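Local coordinates for deferrochelatase (Vibrio cholerae, PDB 5DE0), which binds heme b and probably works as a dye-decolorizing (DyP-type) peroxidase, at residues 175-180 with 261-266; 136-139 with 145-148; 65-70 with 76-81. All blocks are in the same frame, centred on the assembly; numbering follows the deposited sequence.

In the fold
From the N terminus, contact 3 comes first. It closes a short loop, with five residues between its segments, after helix 64-67 in the N-terminal DyP half. Contact 2 follows in the C-terminal half. It also spans five residues, in the long loop between strand 125-134 and helix 155-161. Contact 1 closes last and spans 80 residues, joining strand 172-181 to helix 257-266. The three lie in series, and none nests in or crosses another. Contacts 1 and 2 both reach the heme, with centres 19 Å apart. Phe81 of contact 3 packs on Leu263 and Gln177 of contact 1, so contacts 3 and 1 meet where the two halves pack on each other.

Contact 1 of 3, residues 175-180 with 261-266; sequences MVQRFV and TMLESM. With HEM (protoporphyrin IX containing Fe), chain F.
Met175 holds CG between its backbone N and carbonyl carbon (chi1 67°), and its chain bends at chi3 (-66°). These torsions bring its methyl to Leu263. The two side chains meet tip to tip, with Met175 CE 3.7 Å from Leu263 CD1. Gln177 is different. Its CG lies beside the backbone N (chi1 -80°), and the chain runs on extended past Leu263 in the opposite direction. Gln177 OE1 lies 3.4 Å from Leu263 CD2. On the heme side, Gln177 OE1 is 3.0 Å from the vinyl carbon HEM CBB. This oxygen is buried and has no polar partner in the model.

The same strand and helix line the heme pocket. Phe179 lays one ring face over the heme methyl CMC, which sits 3.6 Å above the ring plane and toward its rim. The far end of that ring meets the vinyl group, with Phe179 CZ 3.3 Å from HEM CBB. From the helix, Met266 SD approaches the root of this vinyl at 3.5 Å from HEM CAB. Met262 reaches out extended, and Met262 CE lies 3.7 Å from the methyl HEM CMA.

Strand 172-181 runs between strands 247-253 and 281-291 in a four-stranded antiparallel sheet. Met175 also packs on Phe249, and Leu263 on Tyr288. Helix 257-266 faces this strand, and the heme vinyl reaches in beside their contact. Met266 also touches helix 216-220.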
loop_
_atom_site.group_PDB
_atom_site.type_symbol
_atom_site.label_atom_id
_atom_site.label_comp_id
_atom_site.label_asym_id
_atom_site.label_seq_id
_atom_site.Cartn_x
_atom_site.Cartn_y
_atom_site.Cartn_z
ATOM N N MET B 175 -18.639 6.548 10.532
ATOM C CA MET B 175 -17.566 6.758 11.494
ATOM C C MET B 175 -16.306 6.076 10.979
ATOM O O MET B 175 -16.383 5.037 10.325
ATOM C CB MET B 175 -17.942 6.218 12.882
ATOM C CG MET B 175 -18.078 4.700 12.953
ATOM S SD MET B 175 -18.117 4.059 14.637
ATOM C CE MET B 175 -16.457 4.452 15.198
ATOM N N VAL B 176 -15.150 6.670 11.252
ATOM C CA VAL B 176 -13.885 6.045 10.893
ATOM C C VAL B 176 -12.853 6.241 12.002
ATOM O O VAL B 176 -12.788 7.294 12.638
ATOM C CB VAL B 176 -13.334 6.585 9.530
ATOM C CG1 VAL B 176 -14.218 7.683 8.975
ATOM C CG2 VAL B 176 -11.887 7.054 9.645
ATOM N N GLN B 177 -12.072 5.195 12.250
ATOM C CA GLN B 177 -10.970 5.237 13.202
ATOM C C GLN B 177 -9.816 4.391 12.686
ATOM O O GLN B 177 -9.967 3.182 12.504
ATOM C CB GLN B 177 -11.402 4.723 14.576
ATOM C CG GLN B 177 -12.160 5.708 15.444
ATOM C CD GLN B 177 -12.606 5.076 16.753
ATOM O OE1 GLN B 177 -13.327 4.079 16.756
ATOM N NE2 GLN B 177 -12.163 5.644 17.872
ATOM N N ARG B 178 -8.670 5.015 12.443
ATOM C CA ARG B 178 -7.490 4.258 12.048
ATOM C C ARG B 178 -6.789 3.711 13.280
ATOM O O ARG B 178 -6.305 4.470 14.120
ATOM C CB ARG B 178 -6.523 5.115 11.229
ATOM C CG ARG B 178 -5.335 4.323 10.713
ATOM C CD ARG B 178 -4.693 4.964 9.494
ATOM N NE ARG B 178 -3.914 6.153 9.826
ATOM C CZ ARG B 178 -2.684 6.120 10.328
ATOM N NH1 ARG B 178 -2.095 4.958 10.571
ATOM N NH2 ARG B 178 -2.046 7.252 10.596
ATOM N N PHE B 179 -6.739 2.387 13.386
ATOM C CA PHE B 179 -6.105 1.747 14.528
ATOM C C PHE B 179 -4.690 1.276 14.216
ATOM O O PHE B 179 -4.417 0.767 13.128
ATOM C CB PHE B 179 -6.953 0.569 15.012
ATOM C CG PHE B 179 -8.124 0.978 15.851
ATOM C CD1 PHE B 179 -9.356 1.222 15.272
ATOM C CD2 PHE B 179 -7.989 1.123 17.221
ATOM C CE1 PHE B 179 -10.431 1.602 16.045
ATOM C CE2 PHE B 179 -9.060 1.503 17.999
ATOM C CZ PHE B 179 -10.283 1.743 17.412
ATOM N N VAL B 180 -3.793 1.461 15.178
ATOM C CA VAL B 180 -2.428 0.965 15.066
ATOM C C VAL B 180 -2.227 -0.177 16.057
ATOM O O VAL B 180 -2.445 -0.012 17.259
ATOM C CB VAL B 180 -1.392 2.071 15.328
ATOM C CG1 VAL B 180 0.020 1.526 15.165
ATOM C CG2 VAL B 180 -1.625 3.246 14.393
ATOM N N THR B 261 -22.968 4.731 21.195
ATOM C CA THR B 261 -23.208 3.766 22.262
ATOM C C THR B 261 -22.074 2.749 22.358
ATOM O O THR B 261 -21.587 2.456 23.451
ATOM C CB THR B 261 -24.539 3.020 22.060
ATOM O OG1 THR B 261 -25.600 3.971 21.908
ATOM C CG2 THR B 261 -24.834 2.126 23.254
ATOM N N MET B 262 -21.656 2.221 21.212
ATOM C CA MET B 262 -20.564 1.253 21.161
ATOM C C MET B 262 -19.247 1.865 21.629
ATOM O O MET B 262 -18.489 1.237 22.367
ATOM C CB MET B 262 -20.397 0.696 19.744
ATOM C CG MET B 262 -21.585 -0.095 19.233
ATOM S SD MET B 262 -21.373 -0.582 17.511
ATOM C CE MET B 262 -22.956 -1.335 17.171
ATOM N N LEU B 263 -18.979 3.093 21.194
ATOM C CA LEU B 263 -17.737 3.775 21.548
ATOM C C LEU B 263 -17.685 4.127 23.034
ATOM O O LEU B 263 -16.641 4.000 23.674
ATOM C CB LEU B 263 -17.562 5.037 20.698
ATOM C CG LEU B 263 -17.158 4.807 19.240
ATOM C CD1 LEU B 263 -17.252 6.098 18.443
ATOM C CD2 LEU B 263 -15.751 4.231 19.160
ATOM N N GLU B 264 -18.813 4.571 23.579
ATOM C CA GLU B 264 -18.895 4.891 25.000
ATOM C C GLU B 264 -18.786 3.628 25.848
ATOM O O GLU B 264 -18.332 3.670 26.994
ATOM C CB GLU B 264 -20.196 5.633 25.313
ATOM C CG GLU B 264 -20.189 7.094 24.884
ATOM C CD GLU B 264 -21.521 7.778 25.107
ATOM O OE1 GLU B 264 -22.502 7.084 25.446
ATOM O OE2 GLU B 264 -21.585 9.015 24.944
ATOM N N SER B 265 -19.204 2.505 25.273
ATOM C CA SER B 265 -19.089 1.214 25.938
ATOM C C SER B 265 -17.651 0.707 25.882
ATOM O O SER B 265 -17.154 0.108 26.836
ATOM C CB SER B 265 -20.035 0.196 25.299
ATOM O OG SER B 265 -19.884 -1.084 25.884
ATOM N N MET B 266 -16.983 0.960 24.761
ATOM C CA MET B 266 -15.614 0.497 24.557
ATOM C C MET B 266 -14.606 1.291 25.377
ATOM O O MET B 266 -13.643 0.733 25.900
ATOM C CB MET B 266 -15.235 0.574 23.075
ATOM C CG MET B 266 -15.832 -0.526 22.213
ATOM S SD MET B 266 -15.413 -0.314 20.475
ATOM C CE MET B 266 -13.624 -0.265 20.564
HETATM C CHA HEM F . -17.236 -7.620 15.858
HETATM C CHB HEM F . -18.056 -2.848 16.149
HETATM C CHC HEM F . -13.274 -2.002 16.428
HETATM C CHD HEM F . -12.472 -6.642 15.268
HETATM C C1A HEM F . -17.879 -6.403 15.916
HETATM C C2A HEM F . -19.311 -6.187 15.885
HETATM C C3A HEM F . -19.535 -4.871 15.962
HETATM C C4A HEM F . -18.253 -4.206 16.048
HETATM C CMA HEM F . -20.909 -4.164 15.964
HETATM C CAA HEM F . -20.385 -7.293 15.782
HETATM C CBA HEM F . -21.003 -7.505 17.162
HETATM C CGA HEM F . -21.934 -8.686 17.133
HETATM O O1A HEM F . -21.437 -9.840 17.186
HETATM O O2A HEM F . -23.170 -8.468 17.062
HETATM C C1B HEM F . -16.846 -2.220 16.335
HETATM C C2B HEM F . -16.671 -0.835 16.711
HETATM C C3B HEM F . -15.365 -0.582 16.788
HETATM C C4B HEM F . -14.644 -1.809 16.469
HETATM C CMB HEM F . -17.800 0.188 16.968
HETATM C CAB HEM F . -14.801 0.806 17.164
HETATM C CBB HEM F . -13.495 1.065 17.186
HETATM C C1C HEM F . -12.628 -3.177 16.104
HETATM C C2C HEM F . -11.194 -3.366 15.974
HETATM C C3C HEM F . -10.979 -4.656 15.650
HETATM C C4C HEM F . -12.268 -5.313 15.574
HETATM C CMC HEM F . -10.153 -2.241 16.178
HETATM C CAC HEM F . -9.656 -5.421 15.393
HETATM C CBC HEM F . -8.432 -4.910 15.561
HETATM C C1D HEM F . -13.638 -7.359 15.434
HETATM C C2D HEM F . -13.729 -8.800 15.502
HETATM C C3D HEM F . -15.220 -9.108 15.683
HETATM C C4D HEM F . -15.880 -7.821 15.709
HETATM C CMD HEM F . -12.574 -9.820 15.410
HETATM C CAD HEM F . -15.871 -10.499 15.820
HETATM C CBD HEM F . -16.201 -11.074 14.447
HETATM C CGD HEM F . -17.245 -10.226 13.770
HETATM O O1D HEM F . -16.869 -9.376 12.922
HETATM O O2D HEM F . -18.454 -10.398 14.073
HETATM N NA HEM F . -17.264 -5.171 16.016
HETATM N NB HEM F . -15.590 -2.784 16.197
HETATM N NC HEM F . -13.248 -4.387 15.855
HETATM N ND HEM F . -14.917 -6.826 15.560
HETATM FE FE HEM F . -15.243 -4.823 15.989
#

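Contact 2 of 3, residues 136-139 with 145-148; sequences YLDA and FIDG. With HEM (protoporphyrin IX containing Fe), chain F.
Ala139 and Asp147 are joined by the backbone hydrogen bond of this contact. Asp147 N donates to Ala139 O at 3.0 Å. The bond is nearly straight (162° at the hydrogen) and lies in the carbonyl plane. The same oxygen also receives a CA-H contact from Ile146, with Ile146 CA 3.5 Å from Ala139 O. Just before Ala139, Asp138 is the centre of an inverse gamma turn, with a weak bond from Ala139 N to Leu137 O.

Van der Waals contact comes from Ile146, whose branches lie against oxygens. Ile146 CG2 rests 3.4 Å from Ala139 O. The other branch runs alongside Asp138, with Ile146 CD1 4.2 Å from Asp138 OD2. That carboxylate has its salt bridge with Arg140.

Residues 145-148 belong to the GXXDG signature of DyP-type peroxidases, of which Asp147 and Gly148 are the last two positions. In this family the signature lies beside the heme, and here all four residues belong to the heme pocket.

Heme contacts are both polar and apolar. Gly148 N donates a short hydrogen bond of 2.6 Å to the propionate oxygen HEM O1D (150° at the hydrogen). The backbone angles of Gly148 are ones that call for glycine. Asp147 sets CG anti to its own N (chi1 -176°), which leads the carboxylate away from residues 136-139. Asp147 OD1 then lies 3.6 Å from HEM O1D. Arg233 forms a salt bridge with Asp147 and also hydrogen-bonds the heme. The heme methyl CMD packs 3.9 Å from Phe145 CB, while the Phe145 side chain also touches helix 191-198. At the other end, Leu137 N donates a hydrogen bond to Asp108 of the second subunit.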
loop_
_atom_site.group_PDB
_atom_site.type_symbol
_atom_site.label_atom_id
_atom_site.label_comp_id
_atom_site.label_asym_id
_atom_site.label_seq_id
_atom_site.Cartn_x
_atom_site.Cartn_y
_atom_site.Cartn_z
ATOM N N TYR B 136 -7.075 -9.385 4.196
ATOM C CA TYR B 136 -5.923 -10.103 4.727
ATOM C C TYR B 136 -6.269 -11.564 4.993
ATOM O O TYR B 136 -7.030 -11.874 5.912
ATOM C CB TYR B 136 -5.428 -9.421 6.004
ATOM C CG TYR B 136 -4.158 -10.001 6.585
ATOM C CD1 TYR B 136 -2.931 -9.787 5.971
ATOM C CD2 TYR B 136 -4.183 -10.743 7.761
ATOM C CE1 TYR B 136 -1.764 -10.307 6.502
ATOM C CE2 TYR B 136 -3.023 -11.265 8.301
ATOM C CZ TYR B 136 -1.816 -11.045 7.668
ATOM O OH TYR B 136 -0.657 -11.562 8.199
ATOM N N LEU B 137 -5.698 -12.451 4.179
ATOM C CA LEU B 137 -6.004 -13.881 4.216
ATOM C C LEU B 137 -7.500 -14.107 4.016
ATOM O O LEU B 137 -8.121 -13.453 3.180
ATOM C CB LEU B 137 -5.530 -14.508 5.531
ATOM C CG LEU B 137 -4.041 -14.315 5.834
ATOM C CD1 LEU B 137 -3.651 -15.017 7.125
ATOM C CD2 LEU B 137 -3.191 -14.805 4.671
ATOM N N ASP B 138 -8.080 -15.029 4.778
ATOM C CA ASP B 138 -9.512 -15.282 4.682
ATOM C C ASP B 138 -10.297 -14.282 5.525
ATOM O O ASP B 138 -10.852 -14.633 6.567
ATOM C CB ASP B 138 -9.847 -16.718 5.103
ATOM C CG ASP B 138 -9.157 -17.133 6.388
ATOM O OD1 ASP B 138 -7.948 -16.855 6.534
ATOM O OD2 ASP B 138 -9.824 -17.743 7.251
ATOM N N ALA B 139 -10.331 -13.036 5.056
ATOM C CA ALA B 139 -11.055 -11.950 5.719
ATOM C C ALA B 139 -10.677 -11.825 7.190
ATOM O O ALA B 139 -11.543 -11.699 8.053
ATOM C CB ALA B 139 -12.561 -12.148 5.576
ATOM N N PHE B 145 -7.822 -12.970 13.952
ATOM C CA PHE B 145 -9.248 -13.260 14.057
ATOM C C PHE B 145 -10.000 -12.768 12.829
ATOM O O PHE B 145 -9.669 -11.726 12.266
ATOM C CB PHE B 145 -9.842 -12.618 15.315
ATOM C CG PHE B 145 -9.461 -13.310 16.593
ATOM C CD1 PHE B 145 -8.181 -13.193 17.110
ATOM C CD2 PHE B 145 -10.393 -14.065 17.290
ATOM C CE1 PHE B 145 -7.832 -13.825 18.289
ATOM C CE2 PHE B 145 -10.051 -14.699 18.473
ATOM C CZ PHE B 145 -8.769 -14.579 18.973
ATOM N N ILE B 146 -11.014 -13.519 12.418
ATOM C CA ILE B 146 -11.845 -13.128 11.286
ATOM C C ILE B 146 -12.668 -11.893 11.636
ATOM O O ILE B 146 -13.265 -11.819 12.711
ATOM C CB ILE B 146 -12.786 -14.269 10.854
ATOM C CG1 ILE B 146 -11.976 -15.510 10.476
ATOM C CG2 ILE B 146 -13.671 -13.831 9.695
ATOM C CD1 ILE B 146 -12.826 -16.691 10.059
ATOM N N ASP B 147 -12.685 -10.921 10.730
ATOM C CA ASP B 147 -13.446 -9.694 10.937
ATOM C C ASP B 147 -14.625 -9.609 9.971
ATOM O O ASP B 147 -14.450 -9.708 8.757
ATOM C CB ASP B 147 -12.541 -8.471 10.777
ATOM C CG ASP B 147 -13.258 -7.171 11.087
ATOM O OD1 ASP B 147 -14.216 -7.192 11.889
ATOM O OD2 ASP B 147 -12.864 -6.127 10.528
ATOM N N GLY B 148 -15.823 -9.430 10.518
ATOM C CA GLY B 148 -17.020 -9.299 9.706
ATOM C C GLY B 148 -17.963 -10.483 9.816
ATOM O O GLY B 148 -18.890 -10.621 9.018
HETATM C CHA HEM F . -17.236 -7.620 15.858
HETATM C CHB HEM F . -18.056 -2.848 16.149
HETATM C CHC HEM F . -13.274 -2.002 16.428
HETATM C CHD HEM F . -12.472 -6.642 15.268
HETATM C C1A HEM F . -17.879 -6.403 15.916
HETATM C C2A HEM F . -19.311 -6.187 15.885
HETATM C C3A HEM F . -19.535 -4.871 15.962
HETATM C C4A HEM F . -18.253 -4.206 16.048
HETATM C CMA HEM F . -20.909 -4.164 15.964
HETATM C CAA HEM F . -20.385 -7.293 15.782
HETATM C CBA HEM F . -21.003 -7.505 17.162
HETATM C CGA HEM F . -21.934 -8.686 17.133
HETATM O O1A HEM F . -21.437 -9.840 17.186
HETATM O O2A HEM F . -23.170 -8.468 17.062
HETATM C C1B HEM F . -16.846 -2.220 16.335
HETATM C C2B HEM F . -16.671 -0.835 16.711
HETATM C C3B HEM F . -15.365 -0.582 16.788
HETATM C C4B HEM F . -14.644 -1.809 16.469
HETATM C CMB HEM F . -17.800 0.188 16.968
HETATM C CAB HEM F . -14.801 0.806 17.164
HETATM C CBB HEM F . -13.495 1.065 17.186
HETATM C C1C HEM F . -12.628 -3.177 16.104
HETATM C C2C HEM F . -11.194 -3.366 15.974
HETATM C C3C HEM F . -10.979 -4.656 15.650
HETATM C C4C HEM F . -12.268 -5.313 15.574
HETATM C CMC HEM F . -10.153 -2.241 16.178
HETATM C CAC HEM F . -9.656 -5.421 15.393
HETATM C CBC HEM F . -8.432 -4.910 15.561
HETATM C C1D HEM F . -13.638 -7.359 15.434
HETATM C C2D HEM F . -13.729 -8.800 15.502
HETATM C C3D HEM F . -15.220 -9.108 15.683
HETATM C C4D HEM F . -15.880 -7.821 15.709
HETATM C CMD HEM F . -12.574 -9.820 15.410
HETATM C CAD HEM F . -15.871 -10.499 15.820
HETATM C CBD HEM F . -16.201 -11.074 14.447
HETATM C CGD HEM F . -17.245 -10.226 13.770
HETATM O O1D HEM F . -16.869 -9.376 12.922
HETATM O O2D HEM F . -18.454 -10.398 14.073
HETATM N NA HEM F . -17.264 -5.171 16.016
HETATM N NB HEM F . -15.590 -2.784 16.197
HETATM N NC HEM F . -13.248 -4.387 15.855
HETATM N ND HEM F . -14.917 -6.826 15.560
HETATM FE FE HEM F . -15.243 -4.823 15.989
#

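Contact 3 of 3, residues 65-70 with 76-81; sequences GFWSHF and PELIDF
Trp67 and Leu78 point at each other across the loop, and their side chains cross at about a right angle. The touch is made at one place. Leu78 CD2 meets the six-membered ring of the indole, 4.0 Å from Trp67 CE3. In Leu78, CG stands opposite the backbone N (chi1 -179°), which carries the methyl out to the indole.

The indole is fixed from its own side as well. Phe70 covers one face, with Phe70 CD2 3.6 Å above the Trp67 indole plane and toward its rim. In return, Trp67 CD1 lies at the edge of the Phe70 ring, in its plane. The two rings are brought together by the type I turn from Trp67 to Phe70, in which Phe70 N donates to Trp67 O at 3.0 Å. Trp67 NE1 is satisfied by the carbonyl of Ala73, inside the loop being closed.

A looser approach lies on the exposed side. Asp80 turns its carboxylate back to the helix, but Asp80 OD1 stays 3.9 Å from Gly65 N. Asp80 and Leu78 both touch Lys64.

Beyond this, the Glu77 backbone N hydrogen-bonds Tyr173 OH, its OE1 pairs with Thr255 OG1, and Phe81 meets Tyr288. The loop after helix 64-67 thus packs against the C-terminal half, part of the interface between the two ferredoxin-like halves of the DyP peroxidase fold.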
loop_
_atom_site.group_PDB
_atom_site.type_symbol
_atom_site.label_atom_id
_atom_site.label_comp_id
_atom_site.label_asym_id
_atom_site.label_seq_id
_atom_site.Cartn_x
_atom_site.Cartn_y
_atom_site.Cartn_z
ATOM N N GLY B 65 -18.815 19.902 10.684
ATOM C CA GLY B 65 -18.247 21.223 10.502
ATOM C C GLY B 65 -18.318 21.716 9.069
ATOM O O GLY B 65 -18.607 22.889 8.827
ATOM N N PHE B 66 -18.065 20.825 8.116
ATOM C CA PHE B 66 -18.084 21.202 6.709
ATOM C C PHE B 66 -19.505 21.298 6.168
ATOM O O PHE B 66 -19.747 21.963 5.159
ATOM C CB PHE B 66 -17.272 20.203 5.878
ATOM C CG PHE B 66 -17.085 20.618 4.440
ATOM C CD1 PHE B 66 -16.090 21.521 4.096
ATOM C CD2 PHE B 66 -17.895 20.104 3.432
ATOM C CE1 PHE B 66 -15.908 21.915 2.773
ATOM C CE2 PHE B 66 -17.715 20.495 2.106
ATOM C CZ PHE B 66 -16.721 21.400 1.781
ATOM N N TRP B 67 -20.442 20.625 6.826
ATOM C CA TRP B 67 -21.820 20.629 6.361
ATOM C C TRP B 67 -22.465 22.005 6.538
ATOM O O TRP B 67 -23.451 22.320 5.876
ATOM C CB TRP B 67 -22.637 19.559 7.087
ATOM C CG TRP B 67 -23.814 19.090 6.282
ATOM C CD1 TRP B 67 -24.985 19.760 6.079
ATOM C CD2 TRP B 67 -23.929 17.858 5.557
ATOM N NE1 TRP B 67 -25.822 19.024 5.278
ATOM C CE2 TRP B 67 -25.198 17.851 4.943
ATOM C CE3 TRP B 67 -23.083 16.764 5.369
ATOM C CZ2 TRP B 67 -25.639 16.783 4.152
ATOM C CZ3 TRP B 67 -23.520 15.713 4.590
ATOM C CH2 TRP B 67 -24.784 15.726 3.989
ATOM N N SER B 68 -21.907 22.819 7.428
ATOM C CA SER B 68 -22.408 24.168 7.644
ATOM C C SER B 68 -22.312 24.999 6.370
ATOM O O SER B 68 -23.145 25.870 6.128
ATOM C CB SER B 68 -21.636 24.841 8.770
ATOM O OG SER B 68 -21.863 24.172 9.991
ATOM N N HIS B 69 -21.290 24.720 5.566
ATOM C CA HIS B 69 -21.076 25.413 4.305
ATOM C C HIS B 69 -22.186 25.129 3.292
ATOM O O HIS B 69 -22.370 25.885 2.340
ATOM C CB HIS B 69 -19.723 25.013 3.714
ATOM C CG HIS B 69 -18.544 25.505 4.497
ATOM N ND1 HIS B 69 -18.251 25.056 5.768
ATOM C CD2 HIS B 69 -17.577 26.399 4.184
ATOM C CE1 HIS B 69 -17.157 25.657 6.204
ATOM N NE2 HIS B 69 -16.728 26.476 5.260
ATOM N N PHE B 70 -22.920 24.039 3.498
ATOM C CA PHE B 70 -23.984 23.639 2.577
ATOM C C PHE B 70 -25.266 24.440 2.783
ATOM O O PHE B 70 -25.537 24.914 3.883
ATOM C CB PHE B 70 -24.288 22.148 2.728
ATOM C CG PHE B 70 -23.214 21.255 2.187
ATOM C CD1 PHE B 70 -22.511 21.600 1.038
ATOM C CD2 PHE B 70 -22.895 20.073 2.833
ATOM C CE1 PHE B 70 -21.512 20.770 0.542
ATOM C CE2 PHE B 70 -21.900 19.246 2.343
ATOM C CZ PHE B 70 -21.209 19.595 1.199
ATOM N N PRO B 76 -29.997 15.381 11.279
ATOM C CA PRO B 76 -30.393 15.598 12.677
ATOM C C PRO B 76 -29.362 15.113 13.697
ATOM O O PRO B 76 -29.149 15.775 14.716
ATOM C CB PRO B 76 -31.689 14.785 12.802
ATOM C CG PRO B 76 -32.257 14.765 11.428
ATOM C CD PRO B 76 -31.049 14.693 10.509
ATOM N N GLU B 77 -28.725 13.979 13.420
ATOM C CA GLU B 77 -27.828 13.349 14.387
ATOM C C GLU B 77 -26.348 13.616 14.109
ATOM O O GLU B 77 -25.481 13.189 14.873
ATOM C CB GLU B 77 -28.073 11.838 14.420
ATOM C CG GLU B 77 -29.531 11.443 14.581
ATOM C CD GLU B 77 -29.709 9.943 14.702
ATOM O OE1 GLU B 77 -28.893 9.301 15.394
ATOM O OE2 GLU B 77 -30.659 9.405 14.096
ATOM N N LEU B 78 -26.054 14.313 13.016
ATOM C CA LEU B 78 -24.667 14.585 12.643
ATOM C C LEU B 78 -24.001 15.546 13.625
ATOM O O LEU B 78 -24.439 16.684 13.790
ATOM C CB LEU B 78 -24.592 15.150 11.220
ATOM C CG LEU B 78 -23.188 15.457 10.687
ATOM C CD1 LEU B 78 -22.304 14.218 10.723
ATOM C CD2 LEU B 78 -23.263 16.016 9.274
ATOM N N ILE B 79 -22.945 15.073 14.280
ATOM C CA ILE B 79 -22.192 15.877 15.238
ATOM C C ILE B 79 -20.692 15.709 15.027
ATOM O O ILE B 79 -20.258 14.842 14.268
ATOM C CB ILE B 79 -22.522 15.496 16.699
ATOM C CG1 ILE B 79 -22.045 14.072 16.998
ATOM C CG2 ILE B 79 -24.010 15.638 16.981
ATOM C CD1 ILE B 79 -22.221 13.653 18.442
ATOM N N ASP B 80 -19.903 16.537 15.705
ATOM C CA ASP B 80 -18.456 16.364 15.715
ATOM C C ASP B 80 -18.098 15.107 16.494
ATOM O O ASP B 80 -18.764 14.767 17.470
ATOM C CB ASP B 80 -17.759 17.581 16.330
ATOM C CG ASP B 80 -17.750 18.780 15.403
ATOM O OD1 ASP B 80 -18.412 18.724 14.347
ATOM O OD2 ASP B 80 -17.083 19.783 15.736
ATOM N N PHE B 81 -17.052 14.418 16.056
ATOM C CA PHE B 81 -16.571 13.230 16.748
ATOM C C PHE B 81 -15.950 13.627 18.083
ATOM O O PHE B 81 -14.895 14.261 18.113
ATOM C CB PHE B 81 -15.556 12.486 15.879
ATOM C CG PHE B 81 -15.163 11.136 16.409
ATOM C CD1 PHE B 81 -14.111 11.004 17.300
ATOM C CD2 PHE B 81 -15.829 9.995 15.996
ATOM C CE1 PHE B 81 -13.741 9.764 17.782
ATOM C CE2 PHE B 81 -15.465 8.749 16.473
ATOM C CZ PHE B 81 -14.419 8.634 17.367
#